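Long-range contacts in glutamate--cysteine ligase GshA (Methylobacillus flagellatus KT, PDB 3K1T), which belongs to a ligase family and is probably a glutamate–cysteine ligase, joining glutamate to cysteine in the first step of glutathione synthesis: residues D238-L243 and E252-K257; D259-K264 and P278-K283. One frame throughout, in Å; residues are numbered along the deposited sequence.

Contact 1 (D238-L243 and E252-K257); sequences DTCGGL and EQLAEK
The chain of Lys257 passes obliquely above the OD2 end of the Asp238 carboxylate, the two side chains crossing at about a right angle, with Lys257 CG 3.6 Å from Asp238 OD2; two waters donate to OD2 from near its plane, tilted slightly to the side opposite the lysine. The NE2 end of the Gln253 amide comes obliquely to Cys240 CB, 3.9 Å away. Residues 252-257 of helix 251-272 here run antiparallel (175°) to residues 238-241 of strand 237-241, an outermost strand, within this chain, of the four-stranded antiparallel sheet. Asp238 and Cys240 spend their backbone bonds on strand 324-329, and Lys257 NZ donates to Thr239 O over 3.2 Å. Lysine suits the place because its aliphatic part can lie against Cys240 CB while a bend at the end (Lys257 chi4 -85°) carries the ammonium to the carbonyl. The salt bridge from Lys257 NZ to Asp238 OD2 is long, 3.8 Å. A leucine in place of Lys257 would probably leave Thr239 O without this donor and Asp238 without a nearby positive charge from this helix segment. Further along, Leu254 CD2 meets Leu243 CD1 at 4.2 Å. Of three bridging waters, one donates to Asp238 OD2 and to Lys257 O, each at 2.7 Å.

Contact 2 (D259-K264 and P278-K283); sequences DSLLAK and PFVIVK
A split beta-alpha-beta crossover brings Leu261 and Leu262, from the middle of helix 251-272, against Val280 at the start of strand 280-285. Strand 280-285 runs parallel to strand 237-241, which precedes the helix, and strand 324-329 lies between them in the sheet. The contact is wholly apolar. Val280 projects toward the helix, and its CG2 is met by both leucines: Leu261 CD2 comes within 3.6 Å of it and Leu262 CD2 within 3.8 Å. The CG1 branch also faces Leu261, at 3.9 Å from CD2, so that one leucine methyl touches both arms of the valine. The two leucines reach it differently. Leu261 starts out toward the strand, with CG opposite the backbone N (chi1 -178°). Leu262 leaves the helix more to the flank, and its end turns inward to put CD2 near Pro278 as well, 3.9 Å from CB of the proline. A beta-branched valine suits the strand and presents two methyls to the helix, while leucines have the length to cross the gap from the helix backbone. Pro278 adds a compact apolar ring just ahead of the strand and also touches Ile265, Arg266 and Tyr269 of the same helix. On the sheet side, Leu327 of strand 324-329 meets both Leu261 and Val280. Phe279 points away from the helix and makes an edge-to-face contact with Tyr332. Leucines from a helix closing over a strand valine, with no hydrogen bond between them, are typical of the hydrophobic core of a two-layer alpha/beta fold.

Contacts 1 and 2 follow each other along the chain, contact 1 closing before contact 2 opens, and their centres lie about 11 Å apart. Both use helix 251-272, contact 1 near its start and contact 2 farther along, and both reach the same antiparallel sheet, ordered 237-241, 324-329, 280-285, 291-296. The helix thus meets an outermost strand first, through largely polar and water-mediated links, and then an inner strand through buried apolar side chains. Strand 324-329, between the two, touches residues of both contacts. Together they hold one helix across the sheet, in an arrangement resembling a lobe of ATP-grasp ligases, which would be consistent with the family assignment.

Contact 1 (D238-L243 and E252-K257)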
ATOM      1  N   ASP A 238      34.317 -14.599  -4.429  1.00 13.67           N
ATOM      2  CA  ASP A 238      34.861 -15.872  -4.989  1.00 14.38           C
ATOM      3  C   ASP A 238      34.497 -16.995  -4.007  1.00 14.77           C
ATOM      4  O   ASP A 238      34.017 -16.727  -2.895  1.00 14.80           O
ATOM      5  CB  ASP A 238      36.373 -15.714  -5.188  1.00 13.15           C
ATOM      6  CG  ASP A 238      37.000 -16.813  -6.089  1.00 17.48           C
ATOM      7  OD1 ASP A 238      36.264 -17.595  -6.733  1.00 16.06           O
ATOM      8  OD2 ASP A 238      38.254 -16.876  -6.108  1.00 18.63           O
ATOM      9  N   THR A 239      34.736 -18.248  -4.396  1.00 15.24           N
ATOM     10  CA  THR A 239      34.426 -19.373  -3.545  1.00 16.15           C
ATOM     11  C   THR A 239      35.534 -20.422  -3.611  1.00 17.69           C
ATOM     12  O   THR A 239      36.342 -20.458  -4.553  1.00 16.91           O
ATOM     13  CB  THR A 239      33.129 -20.099  -3.993  1.00 17.11           C
ATOM     14  OG1 THR A 239      33.341 -20.618  -5.302  1.00 16.82           O
ATOM     15  CG2 THR A 239      31.922 -19.199  -4.005  1.00 15.26           C
ATOM     16  N   CYS A 240      35.618 -21.241  -2.573  1.00 19.19           N
ATOM     17  CA  CYS A 240      36.222 -22.550  -2.755  1.00 21.47           C
ATOM     18  C   CYS A 240      35.455 -23.636  -2.053  1.00 20.42           C
ATOM     19  O   CYS A 240      34.439 -23.358  -1.421  1.00 19.36           O
ATOM     20  CB  CYS A 240      37.663 -22.555  -2.420  1.00 23.29           C
ATOM     21  SG  CYS A 240      38.026 -22.377  -0.746  1.00 31.68           S
ATOM     22  N   GLY A 241      35.872 -24.887  -2.267  1.00 20.10           N
ATOM     23  CA  GLY A 241      35.143 -26.025  -1.720  1.00 20.05           C
ATOM     24  C   GLY A 241      35.348 -26.154  -0.233  1.00 20.38           C
ATOM     25  O   GLY A 241      35.924 -25.274   0.402  1.00 21.67           O
ATOM     26  N   GLY A 242      34.904 -27.266   0.339  1.00 20.48           N
ATOM     27  CA  GLY A 242      35.081 -27.492   1.753  1.00 20.98           C
ATOM     28  C   GLY A 242      36.561 -27.597   2.072  1.00 21.33           C
ATOM     29  O   GLY A 242      37.381 -28.086   1.256  1.00 21.87           O
ATOM     30  N   LEU A 243      36.935 -27.088   3.230  1.00 20.64           N
ATOM     31  CA  LEU A 243      38.308 -27.164   3.685  1.00 20.89           C
ATOM     32  C   LEU A 243      38.298 -27.672   5.114  1.00 21.05           C
ATOM     33  O   LEU A 243      37.315 -27.473   5.837  1.00 20.92           O
ATOM     34  CB  LEU A 243      38.975 -25.786   3.639  1.00 20.67           C
ATOM     35  CG  LEU A 243      39.107 -25.078   2.296  1.00 21.02           C
ATOM     36  CD1 LEU A 243      39.731 -23.731   2.529  1.00 19.70           C
ATOM     37  CD2 LEU A 243      39.949 -25.915   1.303  1.00 20.17           C
ATOM     38  N   GLU A 252      47.169 -22.722   1.135  1.00 22.77           N
ATOM     39  CA  GLU A 252      47.634 -21.967  -0.021  1.00 23.47           C
ATOM     40  C   GLU A 252      46.504 -21.644  -1.005  1.00 22.59           C
ATOM     41  O   GLU A 252      46.480 -20.549  -1.559  1.00 22.61           O
ATOM     42  CB  GLU A 252      48.814 -22.652  -0.708  1.00 23.65           C
ATOM     43  CG  GLU A 252      50.119 -22.526   0.125  1.00 29.78           C
ATOM     44  CD  GLU A 252      50.462 -21.050   0.481  1.00 33.85           C
ATOM     45  OE1 GLU A 252      50.444 -20.215  -0.444  1.00 37.47           O
ATOM     46  OE2 GLU A 252      50.699 -20.710   1.679  1.00 38.45           O
ATOM     47  N   GLN A 253      45.601 -22.591  -1.212  1.00 21.40           N
ATOM     48  CA  GLN A 253      44.390 -22.407  -2.023  1.00 22.18           C
ATOM     49  C   GLN A 253      43.615 -21.181  -1.522  1.00 20.16           C
ATOM     50  O   GLN A 253      43.318 -20.268  -2.274  1.00 19.78           O
ATOM     51  CB  GLN A 253      43.484 -23.663  -1.878  1.00 22.78           C
ATOM     52  CG  GLN A 253      42.005 -23.499  -2.272  1.00 28.94           C
ATOM     53  CD  GLN A 253      41.708 -24.138  -3.611  1.00 36.54           C
ATOM     54  OE1 GLN A 253      42.532 -24.031  -4.562  1.00 42.66           O
ATOM     55  NE2 GLN A 253      40.570 -24.866  -3.701  1.00 35.06           N
ATOM     56  N   LEU A 254      43.335 -21.164  -0.233  1.00 18.96           N
ATOM     57  CA  LEU A 254      42.579 -20.062   0.369  1.00 18.48           C
ATOM     58  C   LEU A 254      43.342 -18.724   0.271  1.00 18.03           C
ATOM     59  O   LEU A 254      42.759 -17.703  -0.106  1.00 17.52           O
ATOM     60  CB  LEU A 254      42.248 -20.385   1.815  1.00 18.02           C
ATOM     61  CG  LEU A 254      41.256 -19.456   2.531  1.00 18.58           C
ATOM     62  CD1 LEU A 254      39.949 -19.298   1.786  1.00 18.66           C
ATOM     63  CD2 LEU A 254      40.984 -19.983   3.958  1.00 19.90           C
ATOM     64  N   ALA A 255      44.635 -18.750   0.608  1.00 17.40           N
ATOM     65  CA  ALA A 255      45.495 -17.565   0.572  1.00 17.39           C
ATOM     66  C   ALA A 255      45.526 -16.953  -0.820  1.00 17.78           C
ATOM     67  O   ALA A 255      45.481 -15.714  -0.962  1.00 16.69           O
ATOM     68  CB  ALA A 255      46.945 -17.890   1.065  1.00 17.14           C
ATOM     69  N   GLU A 256      45.601 -17.801  -1.841  1.00 17.99           N
ATOM     70  CA  GLU A 256      45.705 -17.327  -3.216  1.00 19.68           C
ATOM     71  C   GLU A 256      44.401 -16.635  -3.601  1.00 18.35           C
ATOM     72  O   GLU A 256      44.412 -15.633  -4.290  1.00 18.02           O
ATOM     73  CB  GLU A 256      45.972 -18.481  -4.204  1.00 20.72           C
ATOM     74  CG  GLU A 256      47.413 -19.029  -4.154  1.00 28.13           C
ATOM     75  CD  GLU A 256      47.605 -20.434  -4.795  1.00 35.35           C
ATOM     76  OE1 GLU A 256      46.607 -21.117  -5.213  1.00 39.15           O
ATOM     77  OE2 GLU A 256      48.795 -20.845  -4.866  1.00 40.39           O
ATOM     78  N   LYS A 257      43.287 -17.206  -3.183  1.00 17.49           N
ATOM     79  CA  LYS A 257      41.993 -16.597  -3.504  1.00 17.71           C
ATOM     80  C   LYS A 257      41.778 -15.281  -2.771  1.00 16.21           C
ATOM     81  O   LYS A 257      41.215 -14.357  -3.349  1.00 15.88           O
ATOM     82  CB  LYS A 257      40.856 -17.558  -3.266  1.00 17.85           C
ATOM     83  CG  LYS A 257      40.822 -18.652  -4.357  1.00 20.54           C
ATOM     84  CD  LYS A 257      39.845 -19.703  -4.026  1.00 21.66           C
ATOM     85  CE  LYS A 257      39.960 -20.871  -5.009  1.00 25.45           C
ATOM     86  NZ  LYS A 257      39.154 -20.549  -6.164  1.00 29.09           N
TER
HETATM   87  O   HOH W   1      39.708 -14.710  -5.582  1.00 21.16           O
HETATM   88  O   HOH W   2      39.529 -17.883  -8.178  1.00 38.51           O
HETATM   89  O   HOH W   3      38.484 -26.370  -2.913  1.00 28.95           O

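Contact 2 (D259-K264 and P278-K283)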
ATOM      1  N   ASP A 259      44.239 -13.247  -1.928  1.00 16.60           N
ATOM      2  CA  ASP A 259      45.142 -12.317  -2.586  0.50 17.36           C
ATOM      3  C   ASP A 259      44.514 -11.786  -3.873  1.00 17.61           C
ATOM      4  O   ASP A 259      44.558 -10.589  -4.151  1.00 16.91           O
ATOM      5  CB  ASP A 259      46.479 -13.004  -2.873  0.50 17.89           C
ATOM      6  CG  ASP A 259      47.579 -12.030  -3.195  0.50 18.90           C
ATOM      7  OD1 ASP A 259      48.085 -11.380  -2.262  0.50 20.45           O
ATOM      8  OD2 ASP A 259      47.935 -11.921  -4.385  0.50 21.67           O
ATOM      9  N   SER A 260      43.912 -12.683  -4.641  1.00 17.55           N
ATOM     10  CA  SER A 260      43.324 -12.314  -5.924  0.50 17.86           C
ATOM     11  C   SER A 260      42.119 -11.375  -5.748  1.00 17.29           C
ATOM     12  O   SER A 260      41.933 -10.416  -6.514  1.00 17.44           O
ATOM     13  CB  SER A 260      42.908 -13.580  -6.676  0.50 18.33           C
ATOM     14  OG  SER A 260      42.367 -13.251  -7.937  0.50 19.75           O
ATOM     15  N   LEU A 261      41.309 -11.646  -4.737  1.00 16.32           N
ATOM     16  CA  LEU A 261      40.150 -10.788  -4.454  1.00 16.44           C
ATOM     17  C   LEU A 261      40.586  -9.390  -3.973  1.00 15.60           C
ATOM     18  O   LEU A 261      40.083  -8.369  -4.465  1.00 15.70           O
ATOM     19  CB  LEU A 261      39.239 -11.481  -3.454  1.00 15.83           C
ATOM     20  CG  LEU A 261      37.965 -10.785  -3.058  1.00 17.18           C
ATOM     21  CD1 LEU A 261      37.120 -10.415  -4.304  1.00 14.48           C
ATOM     22  CD2 LEU A 261      37.177 -11.710  -2.083  1.00 16.15           C
ATOM     23  N   LEU A 262      41.521  -9.352  -3.029  1.00 15.71           N
ATOM     24  CA  LEU A 262      42.101  -8.082  -2.569  1.00 16.12           C
ATOM     25  C   LEU A 262      42.645  -7.269  -3.720  1.00 15.49           C
ATOM     26  O   LEU A 262      42.468  -6.054  -3.751  1.00 16.21           O
ATOM     27  CB  LEU A 262      43.192  -8.319  -1.527  1.00 15.42           C
ATOM     28  CG  LEU A 262      42.706  -8.813  -0.156  1.00 16.46           C
ATOM     29  CD1 LEU A 262      43.916  -9.288   0.681  1.00 14.58           C
ATOM     30  CD2 LEU A 262      41.899  -7.739   0.623  1.00 15.84           C
ATOM     31  N   ALA A 263      43.325  -7.917  -4.658  1.00 15.64           N
ATOM     32  CA  ALA A 263      43.873  -7.216  -5.828  1.00 16.21           C
ATOM     33  C   ALA A 263      42.767  -6.584  -6.688  1.00 16.16           C
ATOM     34  O   ALA A 263      42.914  -5.457  -7.159  1.00 15.84           O
ATOM     35  CB  ALA A 263      44.755  -8.153  -6.673  1.00 16.49           C
ATOM     36  N   LYS A 264      41.662  -7.305  -6.899  1.00 15.52           N
ATOM     37  CA  LYS A 264      40.529  -6.746  -7.626  1.00 15.47           C
ATOM     38  C   LYS A 264      39.941  -5.511  -6.920  1.00 14.54           C
ATOM     39  O   LYS A 264      39.582  -4.519  -7.581  1.00 14.97           O
ATOM     40  CB  LYS A 264      39.411  -7.778  -7.813  1.00 16.08           C
ATOM     41  CG  LYS A 264      39.722  -8.896  -8.810  1.00 18.70           C
ATOM     42  CD  LYS A 264      38.571  -9.896  -8.967  1.00 22.30           C
ATOM     43  CE  LYS A 264      37.414  -9.327  -9.735  1.00 27.51           C
ATOM     44  NZ  LYS A 264      36.233 -10.305  -9.860  1.00 32.37           N
ATOM     45  N   PRO A 278      41.453  -2.348   1.695  1.00 15.34           N
ATOM     46  CA  PRO A 278      40.525  -3.407   1.295  1.00 14.57           C
ATOM     47  C   PRO A 278      40.437  -4.480   2.378  1.00 13.49           C
ATOM     48  O   PRO A 278      41.426  -4.742   3.057  1.00 12.80           O
ATOM     49  CB  PRO A 278      41.154  -3.991   0.030  1.00 14.84           C
ATOM     50  CG  PRO A 278      42.081  -2.936  -0.485  1.00 16.50           C
ATOM     51  CD  PRO A 278      42.525  -2.145   0.704  1.00 16.30           C
ATOM     52  N   PHE A 279      39.251  -5.069   2.540  1.00 12.28           N
ATOM     53  CA  PHE A 279      39.067  -6.193   3.439  1.00 12.33           C
ATOM     54  C   PHE A 279      38.162  -7.199   2.808  1.00 13.01           C
ATOM     55  O   PHE A 279      37.366  -6.865   1.931  1.00 13.62           O
ATOM     56  CB  PHE A 279      38.617  -5.781   4.871  1.00 12.21           C
ATOM     57  CG  PHE A 279      37.170  -5.366   5.018  1.00 12.10           C
ATOM     58  CD1 PHE A 279      36.745  -4.081   4.632  1.00 14.03           C
ATOM     59  CD2 PHE A 279      36.236  -6.242   5.588  1.00 12.21           C
ATOM     60  CE1 PHE A 279      35.379  -3.667   4.824  1.00 14.50           C
ATOM     61  CE2 PHE A 279      34.897  -5.846   5.805  1.00 14.39           C
ATOM     62  CZ  PHE A 279      34.458  -4.556   5.396  1.00 13.32           C
ATOM     63  N   VAL A 280      38.320  -8.446   3.249  1.00 14.26           N
ATOM     64  CA  VAL A 280      37.550  -9.573   2.746  1.00 13.75           C
ATOM     65  C   VAL A 280      36.877 -10.281   3.894  1.00 13.67           C
ATOM     66  O   VAL A 280      37.474 -10.438   4.959  1.00 13.85           O
ATOM     67  CB  VAL A 280      38.435 -10.536   1.934  1.00 13.88           C
ATOM     68  CG1 VAL A 280      37.753 -11.923   1.752  1.00 12.75           C
ATOM     69  CG2 VAL A 280      38.789  -9.853   0.570  1.00 14.89           C
ATOM     70  N   ILE A 281      35.604 -10.658   3.684  1.00 13.11           N
ATOM     71  CA  ILE A 281      34.865 -11.431   4.652  1.00 13.45           C
ATOM     72  C   ILE A 281      34.976 -12.886   4.174  1.00 13.04           C
ATOM     73  O   ILE A 281      34.632 -13.199   3.039  1.00 13.12           O
ATOM     74  CB  ILE A 281      33.388 -11.024   4.729  1.00 13.93           C
ATOM     75  CG1 ILE A 281      33.241  -9.517   5.004  1.00 16.74           C
ATOM     76  CG2 ILE A 281      32.622 -11.833   5.831  1.00 14.72           C
ATOM     77  CD1 ILE A 281      31.772  -9.018   4.843  1.00 16.72           C
ATOM     78  N   VAL A 282      35.475 -13.748   5.052  1.00 13.36           N
ATOM     79  CA  VAL A 282      35.603 -15.191   4.811  1.00 13.98           C
ATOM     80  C   VAL A 282      34.480 -15.903   5.548  1.00 14.89           C
ATOM     81  O   VAL A 282      34.387 -15.841   6.785  1.00 15.54           O
ATOM     82  CB  VAL A 282      36.975 -15.729   5.254  1.00 14.08           C
ATOM     83  CG1 VAL A 282      37.147 -17.216   4.852  1.00 13.18           C
ATOM     84  CG2 VAL A 282      38.130 -14.859   4.678  1.00 13.76           C
ATOM     85  N   LYS A 283      33.607 -16.552   4.775  1.00 15.89           N
ATOM     86  CA  LYS A 283      32.422 -17.232   5.311  1.00 16.71           C
ATOM     87  C   LYS A 283      32.560 -18.766   5.107  1.00 16.43           C
ATOM     88  O   LYS A 283      32.523 -19.225   3.974  1.00 16.25           O
ATOM     89  CB  LYS A 283      31.155 -16.738   4.602  1.00 17.05           C
ATOM     90  CG  LYS A 283      30.939 -15.185   4.550  1.00 20.32           C
ATOM     91  CD  LYS A 283      30.028 -14.751   3.329  1.00 24.01           C
ATOM     92  CE  LYS A 283      29.646 -13.238   3.323  1.00 24.33           C
ATOM     93  NZ  LYS A 283      28.377 -12.980   4.175  1.00 23.97           N
TER